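Local atomic coordinates of hypothetical protein (Parabacteroides merdae, PDB entry 4OO3), a protein that is of unknown function but is probably an NAD(P)-dependent oxidoreductase, joining a nucleotide-binding Rossmann fold to a putative oxidoreductase C-terminal domain. Residues A24-K29 with A397-V402; E133-A138 with W418-M423; K82-K87 with I105-E110; K261-T266 with W305-P310; G58-A63 with T67-I72. All blocks are in the same frame, centred on the assembly; numbering follows the deposited sequence.

Interaction 1 of 5, residues A24-K29 with A397-V402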
# COMPACT_ATOMS: atom_id res chain seq x y z
N ALA A 24 10.22 5.86 4.64
CA ALA A 24 11.15 6.90 4.23
C ALA A 24 12.59 6.37 4.23
O ALA A 24 13.37 6.67 3.33
CB ALA A 24 11.04 8.11 5.15
N ALA A 25 12.94 5.56 5.23
CA ALA A 25 14.27 4.97 5.31
C ALA A 25 14.40 3.72 4.45
O ALA A 25 15.45 3.48 3.87
CB ALA A 25 14.62 4.64 6.76
N LEU A 26 13.33 2.94 4.34
CA LEU A 26 13.38 1.67 3.62
C LEU A 26 13.83 1.85 2.18
O LEU A 26 14.43 0.95 1.60
CB LEU A 26 12.01 0.97 3.66
CG LEU A 26 11.93 -0.50 3.26
CD1 LEU A 26 13.02 -1.32 3.93
CD2 LEU A 26 10.55 -1.06 3.61
N VAL A 27 13.54 3.01 1.60
CA VAL A 27 14.03 3.35 0.26
C VAL A 27 15.55 3.22 0.17
O VAL A 27 16.08 2.84 -0.87
CB VAL A 27 13.62 4.79 -0.14
CG1 VAL A 27 14.33 5.24 -1.41
CG2 VAL A 27 12.11 4.88 -0.32
N GLN A 28 16.23 3.53 1.27
CA GLN A 28 17.68 3.53 1.34
C GLN A 28 18.27 2.27 1.99
O GLN A 28 19.46 2.22 2.29
CB GLN A 28 18.15 4.77 2.11
CG GLN A 28 17.80 6.08 1.44
CD GLN A 28 18.30 7.26 2.24
OE1 GLN A 28 19.48 7.34 2.59
NE2 GLN A 28 17.40 8.18 2.56
N LYS A 29 17.43 1.26 2.20
CA LYS A 29 17.86 -0.02 2.76
C LYS A 29 18.98 -0.66 1.95
O LYS A 29 19.83 -1.36 2.51
CB LYS A 29 16.66 -0.98 2.84
CG LYS A 29 16.93 -2.37 3.42
CD LYS A 29 16.91 -2.36 4.94
CE LYS A 29 16.89 -3.77 5.50
NZ LYS A 29 16.32 -3.81 6.88
N ALA A 397 11.51 -6.78 0.71
CA ALA A 397 11.80 -7.17 -0.67
C ALA A 397 10.72 -6.66 -1.62
O ALA A 397 11.02 -6.22 -2.73
CB ALA A 397 11.93 -8.68 -0.78
N HIS A 398 9.46 -6.70 -1.19
CA HIS A 398 8.36 -6.16 -2.00
C HIS A 398 8.54 -4.65 -2.21
O HIS A 398 8.25 -4.14 -3.29
CB HIS A 398 6.98 -6.42 -1.39
CG HIS A 398 6.65 -7.87 -1.23
ND1 HIS A 398 5.93 -8.36 -0.17
CD2 HIS A 398 6.96 -8.94 -2.00
CE1 HIS A 398 5.80 -9.67 -0.28
NE2 HIS A 398 6.42 -10.04 -1.39
N PHE A 399 8.99 -3.97 -1.16
CA PHE A 399 9.20 -2.52 -1.20
C PHE A 399 10.37 -2.17 -2.11
O PHE A 399 10.30 -1.21 -2.89
CB PHE A 399 9.45 -2.02 0.22
CG PHE A 399 9.41 -0.53 0.37
CD1 PHE A 399 10.52 0.25 0.07
CD2 PHE A 399 8.27 0.10 0.86
CE1 PHE A 399 10.48 1.62 0.22
CE2 PHE A 399 8.23 1.48 1.01
CZ PHE A 399 9.34 2.24 0.69
N GLY A 400 11.45 -2.94 -2.01
CA GLY A 400 12.62 -2.77 -2.87
C GLY A 400 12.32 -2.93 -4.35
O GLY A 400 12.87 -2.22 -5.17
N GLN A 401 11.42 -3.86 -4.68
CA GLN A 401 11.03 -4.08 -6.06
C GLN A 401 10.34 -2.84 -6.63
O GLN A 401 10.58 -2.47 -7.78
CB GLN A 401 10.10 -5.29 -6.19
CG GLN A 401 10.79 -6.63 -6.04
CD GLN A 401 9.79 -7.78 -6.02
OE1 GLN A 401 9.01 -7.95 -6.97
NE2 GLN A 401 9.81 -8.58 -4.96
N VAL A 402 9.49 -2.21 -5.82
CA VAL A 402 8.81 -0.99 -6.23
C VAL A 402 9.82 0.13 -6.47
O VAL A 402 9.75 0.83 -7.48
CB VAL A 402 7.76 -0.51 -5.20
CG1 VAL A 402 7.07 0.76 -5.67
CG2 VAL A 402 6.72 -1.60 -4.94
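L26 and F399 make a CH-pi contact. The methyl CD2 of L26 sits over one face of the F399 ring, 3.8 Å from its centroid and 25° off the ring normal. It lies towards the CG side of the ring, with L26 CD2 3.5 Å from F399 CG. L26 has CG anti to the backbone N (chi1 -166°), which swings CG and its methyl CD2 out over the ring. L26 CG is 3.6 Å from F399 CD1, and L26 CB lies close to the same side of the ring. No hydrogen bond links the two segments.

The contact joins the first helix of the Rossmann fold, helix 22-26, to helix 395-412 of the putative oxidoreductase C-terminal domain. Residues 26-29 form a type I beta turn. H23 also meets the F399 ring, and K29 forms a salt bridge with E396. All three touching residues are buried.

Apolar packing continues at V27. The V27 backbone N is 3.6 Å from F399 CE1 and approaches the ring obliquely. The methyl V27 CG2 comes in at the ring edge, in plane, 3.7 Å from F399 CE1.

Interaction 2 of 5, residues E133-A138 with W418-M423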
# COMPACT_ATOMS: atom_id res chain seq x y z
N GLU A 133 -4.15 17.96 -9.61
CA GLU A 133 -3.27 19.04 -10.07
C GLU A 133 -1.80 18.56 -10.10
O GLU A 133 -1.08 18.82 -11.08
CB GLU A 133 -3.41 20.28 -9.18
CG GLU A 133 -2.90 21.56 -9.83
CD GLU A 133 -2.91 22.76 -8.89
OE1 GLU A 133 -3.49 22.68 -7.79
OE2 GLU A 133 -2.32 23.81 -9.26
N CYS A 134 -1.38 17.86 -9.05
CA CYS A 134 -0.04 17.27 -8.97
C CYS A 134 0.27 16.43 -10.20
O CYS A 134 1.34 16.57 -10.80
CB CYS A 134 0.10 16.38 -7.73
SG CYS A 134 0.01 17.23 -6.14
N PHE A 135 -0.66 15.56 -10.59
CA PHE A 135 -0.46 14.75 -11.78
C PHE A 135 -0.43 15.59 -13.06
O PHE A 135 0.31 15.27 -13.99
CB PHE A 135 -1.50 13.63 -11.87
CG PHE A 135 -1.18 12.44 -11.01
CD1 PHE A 135 -0.02 11.72 -11.22
CD2 PHE A 135 -2.03 12.03 -10.00
CE1 PHE A 135 0.29 10.62 -10.44
CE2 PHE A 135 -1.73 10.93 -9.22
CZ PHE A 135 -0.57 10.23 -9.44
N ALA A 136 -1.21 16.66 -13.09
CA ALA A 136 -1.19 17.60 -14.22
C ALA A 136 0.15 18.32 -14.31
O ALA A 136 0.72 18.47 -15.39
CB ALA A 136 -2.33 18.60 -14.11
N ILE A 137 0.67 18.76 -13.16
CA ILE A 137 1.97 19.41 -13.12
C ILE A 137 3.08 18.45 -13.52
O ILE A 137 3.97 18.81 -14.29
CB ILE A 137 2.27 20.00 -11.72
CG1 ILE A 137 1.31 21.15 -11.41
CG2 ILE A 137 3.71 20.49 -11.63
CD1 ILE A 137 1.14 21.39 -9.93
N ALA A 138 3.03 17.22 -13.01
CA ALA A 138 4.02 16.22 -13.38
C ALA A 138 4.07 16.02 -14.90
O ALA A 138 5.14 16.01 -15.50
CB ALA A 138 3.71 14.91 -12.68
N TRP A 418 -1.40 2.89 -17.94
CA TRP A 418 -2.48 2.70 -16.97
C TRP A 418 -2.19 3.28 -15.58
O TRP A 418 -3.12 3.50 -14.80
CB TRP A 418 -2.84 1.21 -16.86
CG TRP A 418 -1.66 0.31 -16.62
CD1 TRP A 418 -0.90 -0.32 -17.57
CD2 TRP A 418 -1.08 -0.04 -15.35
NE1 TRP A 418 0.10 -1.04 -16.98
CE2 TRP A 418 0.01 -0.90 -15.62
CE3 TRP A 418 -1.39 0.27 -14.02
CZ2 TRP A 418 0.80 -1.45 -14.60
CZ3 TRP A 418 -0.60 -0.27 -13.01
CH2 TRP A 418 0.48 -1.12 -13.31
N GLU A 419 -0.92 3.56 -15.26
CA GLU A 419 -0.52 3.87 -13.88
C GLU A 419 -1.14 5.16 -13.30
O GLU A 419 -1.73 5.12 -12.23
CB GLU A 419 1.01 3.89 -13.74
CG GLU A 419 1.62 2.50 -13.59
CD GLU A 419 1.66 2.00 -12.15
OE1 GLU A 419 0.85 2.45 -11.32
OE2 GLU A 419 2.53 1.16 -11.84
N VAL A 420 -0.99 6.28 -13.99
CA VAL A 420 -1.51 7.55 -13.48
C VAL A 420 -3.04 7.53 -13.42
O VAL A 420 -3.61 7.77 -12.34
CB VAL A 420 -1.01 8.76 -14.30
CG1 VAL A 420 -1.77 10.03 -13.91
CG2 VAL A 420 0.48 8.93 -14.09
N PRO A 421 -3.72 7.21 -14.53
CA PRO A 421 -5.18 7.18 -14.42
C PRO A 421 -5.68 6.21 -13.33
O PRO A 421 -6.65 6.53 -12.65
CB PRO A 421 -5.65 6.75 -15.82
CG PRO A 421 -4.43 6.27 -16.54
CD PRO A 421 -3.25 6.92 -15.90
N ASN A 422 -5.02 5.08 -13.15
CA ASN A 422 -5.44 4.10 -12.13
C ASN A 422 -5.09 4.49 -10.69
O ASN A 422 -5.83 4.10 -9.77
CB ASN A 422 -4.90 2.71 -12.46
CG ASN A 422 -5.49 2.15 -13.75
OD1 ASN A 422 -6.30 2.80 -14.41
ND2 ASN A 422 -5.10 0.94 -14.10
N MSE A 423 -4.01 5.24 -10.49
CA MSE A 423 -3.73 5.83 -9.18
C MSE A 423 -4.84 6.81 -8.85
O MSE A 423 -5.39 6.79 -7.74
CB MSE A 423 -2.36 6.53 -9.13
CG MSE A 423 -1.22 5.52 -9.03
SE MSE A 423 0.51 6.43 -8.78
CE MSE A 423 0.90 6.95 -10.64
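A Met-aromatic contact pairs F135 with M423, which is modelled as selenomethionine. The selenium SE of M423 lies at the ring edge, 5.3 Å from the centroid of the F135 ring and 76° off the ring normal. M423 SE is 4.0 Å from F135 CZ. The terminal methyl goes further along the ring: M423 CE is 3.7 Å from F135 CE1. The bend at chi3 (-80°) turns this methyl back towards the ring.

Helix 125-140 packs beside strand 145-147, an outermost strand of the parallel Rossmann sheet. Helix 419-439 belongs to the putative oxidoreductase C-terminal domain and lies against this end of the Rossmann fold. L145 and M121 also touch F135. E419 forms a salt bridge with R152 and a hydrogen bond with Y146.

V420 approaches the ring differently. Its CG1 methyl lies over one face, 4.0 Å from the F135 centroid and 27° off the normal, a CH-pi contact. The closest atoms of this pair are V420 CG1 and F135 CD1, 3.6 Å apart. The second methyl, V420 CG2, lies 4.0 Å from F135 CE1. No hydrogen bond crosses between the segments. The side chains of F135 and V420 run past each other in opposite directions.

Interaction 3 of 5, residues K82-K87 with I105-E110; sequences KMLAEK and IKKTLE
K107 meets L84 between two neighbouring helices of the Rossmann fold. Helices 79-86 and 98-110 run almost parallel, at 10°, and the axes of their short segments come within 10.6 Å. Each leads into a strand of the parallel sheet, 91-94 and 114-117, and these strands lie side by side.

Along the second helix, K106 comes before the contact. K106 NZ and E110 OE2 form a long salt bridge, 3.7 Å, across one turn.

The K107 side chain arches around a leucine methyl. Its chain bends at chi3 (79°), which brings CE back towards L84. L84 CD1 is 4.0 Å from K107 CB and also close to CE and NZ. This is contact with the aliphatic part and the end of the lysine, not a polar bond. The other methyl rests on the backbone, with L84 CD2 3.5 Å from K107 O. With an alanine in place of L84, both methyls are absent, and a gap would probably open between the helices beside the K107 chain. The carbonyl of L84 serves its own helix end, where K87 NZ donates to L84 O at 2.9 Å.

T108 has its hydroxyl hydrogen-bonded within its own helix, to Y104 O. M92 of strand 91-94 touches both T108 and M83, a selenomethionine. The M83 chain bends at chi2 and chi3. M83 thereby reaches T108 with its methyl, and M83 CE comes to 3.7 Å from T108 OG1.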
# COMPACT_ATOMS: atom_id res chain seq x y z
N LYS A 82 13.31 25.95 2.77
CA LYS A 82 14.75 25.73 2.50
C LYS A 82 14.98 24.70 1.40
O LYS A 82 15.83 24.89 0.53
CB LYS A 82 15.51 25.30 3.76
CG LYS A 82 16.04 26.45 4.60
CD LYS A 82 17.26 27.11 3.96
CE LYS A 82 17.58 28.45 4.60
NZ LYS A 82 18.07 28.30 6.00
N MSE A 83 14.24 23.61 1.44
CA MSE A 83 14.34 22.57 0.42
C MSE A 83 14.07 23.12 -0.95
O MSE A 83 14.83 22.88 -1.90
CB MSE A 83 13.34 21.46 0.71
CG MSE A 83 13.65 20.21 -0.11
SE MSE A 83 12.39 20.11 -1.62
CE MSE A 83 11.17 18.95 -0.63
N LEU A 84 12.99 23.88 -1.08
CA LEU A 84 12.59 24.44 -2.36
C LEU A 84 13.61 25.46 -2.84
O LEU A 84 13.88 25.54 -4.03
CB LEU A 84 11.20 25.06 -2.27
CG LEU A 84 10.07 24.06 -2.01
CD1 LEU A 84 8.78 24.76 -1.62
CD2 LEU A 84 9.86 23.16 -3.22
N ALA A 85 14.18 26.22 -1.90
CA ALA A 85 15.18 27.24 -2.22
C ALA A 85 16.50 26.66 -2.69
O ALA A 85 17.13 27.17 -3.61
CB ALA A 85 15.42 28.13 -1.01
N GLU A 86 16.92 25.58 -2.04
CA GLU A 86 18.23 25.00 -2.31
C GLU A 86 18.21 24.07 -3.52
O GLU A 86 19.21 23.94 -4.20
CB GLU A 86 18.77 24.30 -1.07
CG GLU A 86 19.04 25.28 0.06
CD GLU A 86 19.65 24.67 1.30
OE1 GLU A 86 19.65 23.42 1.45
OE2 GLU A 86 20.14 25.45 2.14
N LYS A 87 17.06 23.44 -3.78
CA LYS A 87 16.91 22.47 -4.88
C LYS A 87 18.15 21.59 -5.07
O LYS A 87 18.73 21.55 -6.15
CB LYS A 87 16.54 23.15 -6.20
CG LYS A 87 15.22 23.91 -6.17
CD LYS A 87 14.47 23.85 -7.51
CE LYS A 87 13.74 25.16 -7.84
NZ LYS A 87 12.93 25.77 -6.74
N ILE A 105 3.85 17.46 -1.88
CA ILE A 105 4.00 16.87 -3.21
C ILE A 105 3.81 17.91 -4.31
O ILE A 105 4.60 17.97 -5.24
CB ILE A 105 3.04 15.68 -3.42
CG1 ILE A 105 3.51 14.48 -2.58
CG2 ILE A 105 2.96 15.29 -4.89
CD1 ILE A 105 2.57 13.29 -2.58
N LYS A 106 2.77 18.73 -4.20
CA LYS A 106 2.51 19.74 -5.22
C LYS A 106 3.69 20.71 -5.40
O LYS A 106 4.15 20.95 -6.51
CB LYS A 106 1.23 20.52 -4.90
CG LYS A 106 0.67 21.27 -6.09
CD LYS A 106 -0.13 22.49 -5.69
CE LYS A 106 0.77 23.65 -5.27
NZ LYS A 106 0.06 24.95 -5.42
N LYS A 107 4.18 21.26 -4.29
CA LYS A 107 5.24 22.26 -4.34
C LYS A 107 6.55 21.69 -4.85
O LYS A 107 7.33 22.38 -5.51
CB LYS A 107 5.47 22.89 -2.97
CG LYS A 107 4.22 23.56 -2.41
CD LYS A 107 4.58 24.67 -1.45
CE LYS A 107 4.98 25.92 -2.21
NZ LYS A 107 5.47 26.97 -1.29
N THR A 108 6.78 20.41 -4.56
CA THR A 108 7.97 19.73 -5.03
C THR A 108 7.94 19.53 -6.55
O THR A 108 8.94 19.75 -7.22
CB THR A 108 8.14 18.38 -4.32
OG1 THR A 108 8.22 18.60 -2.90
CG2 THR A 108 9.40 17.70 -4.77
N LEU A 109 6.79 19.13 -7.08
CA LEU A 109 6.65 18.92 -8.52
C LEU A 109 6.77 20.23 -9.30
O LEU A 109 7.42 20.27 -10.34
CB LEU A 109 5.31 18.23 -8.83
CG LEU A 109 5.17 16.80 -8.31
CD1 LEU A 109 3.70 16.40 -8.29
CD2 LEU A 109 5.98 15.82 -9.15
N GLU A 110 6.15 21.30 -8.79
CA GLU A 110 6.34 22.65 -9.34
C GLU A 110 7.81 23.02 -9.48
O GLU A 110 8.19 23.74 -10.40
CB GLU A 110 5.70 23.70 -8.43
CG GLU A 110 4.19 23.75 -8.49
CD GLU A 110 3.63 24.87 -7.63
OE1 GLU A 110 4.16 25.11 -6.52
OE2 GLU A 110 2.65 25.50 -8.07

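Interaction 4 of 5, residues K261-T266 with W305-P310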
# COMPACT_ATOMS: atom_id res chain seq x y z
N LYS A 261 0.06 4.92 25.72
CA LYS A 261 1.43 5.03 26.21
C LYS A 261 2.34 3.99 25.55
O LYS A 261 3.40 4.33 25.03
CB LYS A 261 1.46 4.86 27.73
CG LYS A 261 2.84 4.97 28.38
CD LYS A 261 3.47 6.33 28.14
CE LYS A 261 4.75 6.51 28.93
NZ LYS A 261 5.28 7.90 28.82
N GLN A 262 1.90 2.74 25.56
CA GLN A 262 2.71 1.64 25.06
C GLN A 262 3.02 1.77 23.57
O GLN A 262 4.18 1.66 23.18
CB GLN A 262 2.03 0.31 25.34
CG GLN A 262 2.92 -0.90 25.13
CD GLN A 262 2.18 -2.22 25.33
OE1 GLN A 262 0.96 -2.29 25.18
NE2 GLN A 262 2.92 -3.26 25.66
N VAL A 263 2.00 2.00 22.75
CA VAL A 263 2.19 2.09 21.29
C VAL A 263 2.91 3.36 20.81
O VAL A 263 3.59 3.33 19.77
CB VAL A 263 0.87 1.91 20.50
CG1 VAL A 263 -0.12 3.04 20.77
CG2 VAL A 263 1.13 1.81 19.00
N THR A 264 2.77 4.46 21.54
CA THR A 264 3.41 5.73 21.15
C THR A 264 4.65 6.10 21.96
O THR A 264 5.56 6.72 21.44
CB THR A 264 2.45 6.94 21.22
OG1 THR A 264 2.21 7.30 22.59
CG2 THR A 264 1.12 6.63 20.50
N GLY A 265 4.67 5.73 23.24
CA GLY A 265 5.72 6.17 24.16
C GLY A 265 5.32 7.42 24.92
O GLY A 265 5.77 7.64 26.04
N THR A 266 4.46 8.24 24.32
CA THR A 266 3.99 9.48 24.93
C THR A 266 2.93 9.21 25.99
O THR A 266 2.19 8.23 25.91
CB THR A 266 3.38 10.41 23.86
OG1 THR A 266 4.32 10.60 22.80
CG2 THR A 266 3.02 11.78 24.44
N TRP A 305 -8.36 -2.14 12.24
CA TRP A 305 -7.17 -1.98 13.04
C TRP A 305 -7.51 -2.23 14.50
O TRP A 305 -8.17 -1.42 15.15
CB TRP A 305 -6.58 -0.58 12.87
CG TRP A 305 -5.75 -0.42 11.62
CD1 TRP A 305 -6.19 -0.04 10.39
CD2 TRP A 305 -4.35 -0.64 11.50
NE1 TRP A 305 -5.14 -0.01 9.50
CE2 TRP A 305 -4.00 -0.38 10.16
CE3 TRP A 305 -3.35 -1.05 12.39
CZ2 TRP A 305 -2.69 -0.50 9.69
CZ3 TRP A 305 -2.05 -1.17 11.92
CH2 TRP A 305 -1.73 -0.89 10.58
N ASN A 306 -7.09 -3.38 15.02
CA ASN A 306 -7.18 -3.63 16.44
C ASN A 306 -5.88 -3.23 17.12
O ASN A 306 -4.90 -2.91 16.44
CB ASN A 306 -7.54 -5.10 16.70
CG ASN A 306 -8.96 -5.43 16.29
OD1 ASN A 306 -9.88 -4.64 16.49
ND2 ASN A 306 -9.14 -6.61 15.70
N TYR A 307 -5.88 -3.21 18.44
CA TYR A 307 -4.70 -2.77 19.18
C TYR A 307 -3.57 -3.78 19.03
O TYR A 307 -2.50 -3.46 18.53
CB TYR A 307 -4.99 -2.53 20.66
CG TYR A 307 -3.74 -2.07 21.36
CD1 TYR A 307 -3.17 -0.83 21.05
CD2 TYR A 307 -3.07 -2.88 22.28
CE1 TYR A 307 -2.01 -0.41 21.65
CE2 TYR A 307 -1.91 -2.46 22.89
CZ TYR A 307 -1.38 -1.22 22.57
OH TYR A 307 -0.22 -0.78 23.15
N THR A 308 -3.82 -5.00 19.47
CA THR A 308 -2.80 -6.04 19.39
C THR A 308 -3.48 -7.40 19.37
O THR A 308 -4.65 -7.53 19.73
CB THR A 308 -1.78 -5.93 20.54
OG1 THR A 308 -0.57 -6.61 20.18
CG2 THR A 308 -2.34 -6.51 21.84
N PHE A 309 -2.74 -8.41 18.93
CA PHE A 309 -3.28 -9.77 18.80
C PHE A 309 -2.86 -10.65 19.97
O PHE A 309 -1.77 -10.46 20.52
CB PHE A 309 -2.86 -10.42 17.47
CG PHE A 309 -1.39 -10.27 17.13
CD1 PHE A 309 -0.44 -11.09 17.72
CD2 PHE A 309 -0.97 -9.32 16.22
CE1 PHE A 309 0.90 -10.96 17.40
CE2 PHE A 309 0.37 -9.18 15.89
CZ PHE A 309 1.30 -10.01 16.49
N PRO A 310 -3.72 -11.61 20.36
CA PRO A 310 -3.29 -12.58 21.37
C PRO A 310 -2.07 -13.37 20.89
O PRO A 310 -1.92 -13.57 19.68
CB PRO A 310 -4.52 -13.50 21.54
CG PRO A 310 -5.39 -13.23 20.36
CD PRO A 310 -5.11 -11.84 19.91
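Y307 reaches Q262 through its hydroxyl. Y307 OH donates to Q262 OE1 at 2.8 Å. Y307 leaves its backbone alongside helix 257-264, and the far end of its ring comes near. Q262 points its CG away from the backbone N (chi1 -168°) and stays extended beyond CG. This carries OE1 out to the edge of the tyrosine ring, near the ring plane. Amide and ring planes stand 29° apart. The hydroxyl is tilted out of the amide carbonyl plane. Y307 OH also lies 3.3 Å from Q262 CB, against the root of the same side chain.

V263 supplies the apolar side. V263 CB is 3.9 Å from Y307 CE1. Its CG1 takes the crowded position between the backbone N and the carbonyl carbon (chi1 65°). There V263 CG1 packs 4.0 Å from Y307 CE1.

The contact joins the last turn of the helix to the chain leaving strand 297-306 of the mixed C-terminal sheet. Y307 also bonds through its backbone to F192.

A phenylalanine in place of Y307 lacks the hydroxyl, and Q262 OE1 would probably lose this donor and its amide turn more freely. The one hydrogen bond, from Y307 OH to Q262 OE1, thus fixes the end of the ring and the amide against each other, while the buried V263 gives only apolar packing.

Interaction 5 of 5, residues G58-A63 with T67-I72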
# COMPACT_ATOMS: atom_id res chain seq x y z
N GLY A 58 21.80 2.81 11.05
CA GLY A 58 21.75 1.36 11.20
C GLY A 58 22.09 0.62 9.91
O GLY A 58 22.82 -0.37 9.93
N PHE A 59 21.57 1.12 8.79
CA PHE A 59 21.95 0.57 7.49
C PHE A 59 23.45 0.75 7.21
O PHE A 59 24.09 -0.13 6.64
CB PHE A 59 21.14 1.21 6.35
CG PHE A 59 19.63 1.09 6.50
CD1 PHE A 59 19.04 0.05 7.22
CD2 PHE A 59 18.80 2.01 5.87
CE1 PHE A 59 17.66 -0.04 7.33
CE2 PHE A 59 17.43 1.92 5.98
CZ PHE A 59 16.85 0.89 6.71
N ASN A 60 24.01 1.90 7.60
CA ASN A 60 25.43 2.20 7.38
C ASN A 60 26.38 1.38 8.25
O ASN A 60 27.55 1.25 7.91
CB ASN A 60 25.73 3.69 7.63
CG ASN A 60 25.22 4.61 6.54
OD1 ASN A 60 24.68 4.18 5.51
ND2 ASN A 60 25.38 5.91 6.76
N THR A 61 25.90 0.86 9.37
CA THR A 61 26.75 0.17 10.35
C THR A 61 26.46 -1.33 10.45
O THR A 61 27.01 -2.00 11.31
CB THR A 61 26.57 0.78 11.75
OG1 THR A 61 25.17 0.81 12.08
CG2 THR A 61 27.11 2.19 11.79
N ARG A 62 25.59 -1.85 9.59
CA ARG A 62 25.21 -3.26 9.66
C ARG A 62 26.32 -4.15 9.11
O ARG A 62 27.14 -3.71 8.32
CB ARG A 62 23.90 -3.51 8.90
CG ARG A 62 24.07 -3.66 7.40
CD ARG A 62 22.73 -3.71 6.68
NE ARG A 62 22.94 -3.54 5.24
CZ ARG A 62 22.08 -2.96 4.40
NH1 ARG A 62 20.93 -2.47 4.83
NH2 ARG A 62 22.39 -2.87 3.11
N ALA A 63 26.29 -5.42 9.51
CA ALA A 63 27.37 -6.36 9.23
C ALA A 63 27.45 -6.79 7.76
O ALA A 63 28.55 -6.86 7.21
CB ALA A 63 27.24 -7.58 10.13
N THR A 67 25.40 0.04 3.95
CA THR A 67 25.26 1.16 3.04
C THR A 67 26.28 2.22 3.43
O THR A 67 26.95 2.09 4.45
CB THR A 67 23.83 1.73 3.09
OG1 THR A 67 23.52 2.14 4.42
CG2 THR A 67 22.82 0.67 2.65
N ALA A 68 26.39 3.26 2.62
CA ALA A 68 27.33 4.35 2.88
C ALA A 68 26.66 5.70 2.62
O ALA A 68 27.23 6.55 1.93
CB ALA A 68 28.57 4.18 2.02
N TRP A 69 25.47 5.90 3.19
CA TRP A 69 24.73 7.14 2.97
C TRP A 69 25.33 8.29 3.75
O TRP A 69 25.68 8.14 4.92
CB TRP A 69 23.26 7.00 3.37
CG TRP A 69 22.57 5.89 2.69
CD1 TRP A 69 22.11 4.74 3.26
CD2 TRP A 69 22.26 5.80 1.29
NE1 TRP A 69 21.53 3.95 2.31
CE2 TRP A 69 21.61 4.57 1.09
CE3 TRP A 69 22.46 6.64 0.20
CZ2 TRP A 69 21.16 4.15 -0.16
CZ3 TRP A 69 22.02 6.23 -1.05
CH2 TRP A 69 21.37 4.99 -1.22
N ASN A 70 25.44 9.44 3.09
CA ASN A 70 25.85 10.68 3.72
C ASN A 70 24.64 11.60 3.87
O ASN A 70 24.20 12.24 2.90
CB ASN A 70 26.92 11.37 2.90
CG ASN A 70 27.36 12.68 3.49
OD1 ASN A 70 27.34 12.87 4.71
ND2 ASN A 70 27.78 13.60 2.63
N GLU A 71 24.08 11.65 5.07
CA GLU A 71 22.87 12.41 5.32
C GLU A 71 23.22 13.86 5.63
O GLU A 71 23.73 14.18 6.70
CB GLU A 71 22.08 11.78 6.46
CG GLU A 71 21.68 10.32 6.21
CD GLU A 71 20.56 10.18 5.20
OE1 GLU A 71 19.48 10.76 5.43
OE2 GLU A 71 20.76 9.47 4.20
N ILE A 72 22.98 14.74 4.66
CA ILE A 72 23.18 16.17 4.84
C ILE A 72 21.87 16.75 5.34
O ILE A 72 20.93 16.94 4.57
CB ILE A 72 23.60 16.84 3.52
CG1 ILE A 72 24.87 16.18 2.97
CG2 ILE A 72 23.83 18.32 3.75
CD1 ILE A 72 25.10 16.40 1.50
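N60 has CG anti to its own carbonyl carbon (chi1 -74°), and T67 holds OG1 between its backbone N and carbonyl carbon (chi1 58°). These torsions bring the asparagine amide to the threonine hydroxyl. The site is the loop between helix 47-61 and strand 70-75, in a beta-alpha-beta unit of the Rossmann fold.

A backbone bond closes the loop: T67 N donates to F59 O at 3.0 Å. Beside it, R62 NH2 lies 3.6 Å from the methyl T67 CG2. The guanidinium of R62 bonds the backbone oxygens of N65, E64 and K29. The indole of W69 has its own partner, Q28 O.

N60 OD1 takes two donors. T67 OG1 donates to N60 OD1 at 2.6 Å, in the carbonyl plane and on a lone pair. W69 N donates to the same N60 OD1 at 3.0 Å, tilted from that plane. The side chain bonds both the N and the O of one backbone residue, which fixes the rotation of the amide. In the second of these bonds, N60 ND2 donates to W69 O at 2.9 Å, on a lone pair of that carbonyl.

Interaction 1 opens first along the chain and encloses interactions 5, 3 and 4; interaction 5 comes before interaction 3. Both of these lie in the Rossmann fold, their centres about 26 Å apart. Interactions 1 and 2 join that fold to helices 395-412 and 419-439, which follow each other near the end of the chain. Their segments alternate in sequence, and their centres are about 22 Å apart. Interaction 1 touches interaction 5, about 15 Å away between centres. Interaction 2 touches interaction 3 through C134, packed on I105, K106 and L109. Interaction 4 stands apart in the C-terminal domain, about 36 Å from interaction 2 between centres. Helices 395-412 and 419-439 thus pack against the Rossmann fold at two places.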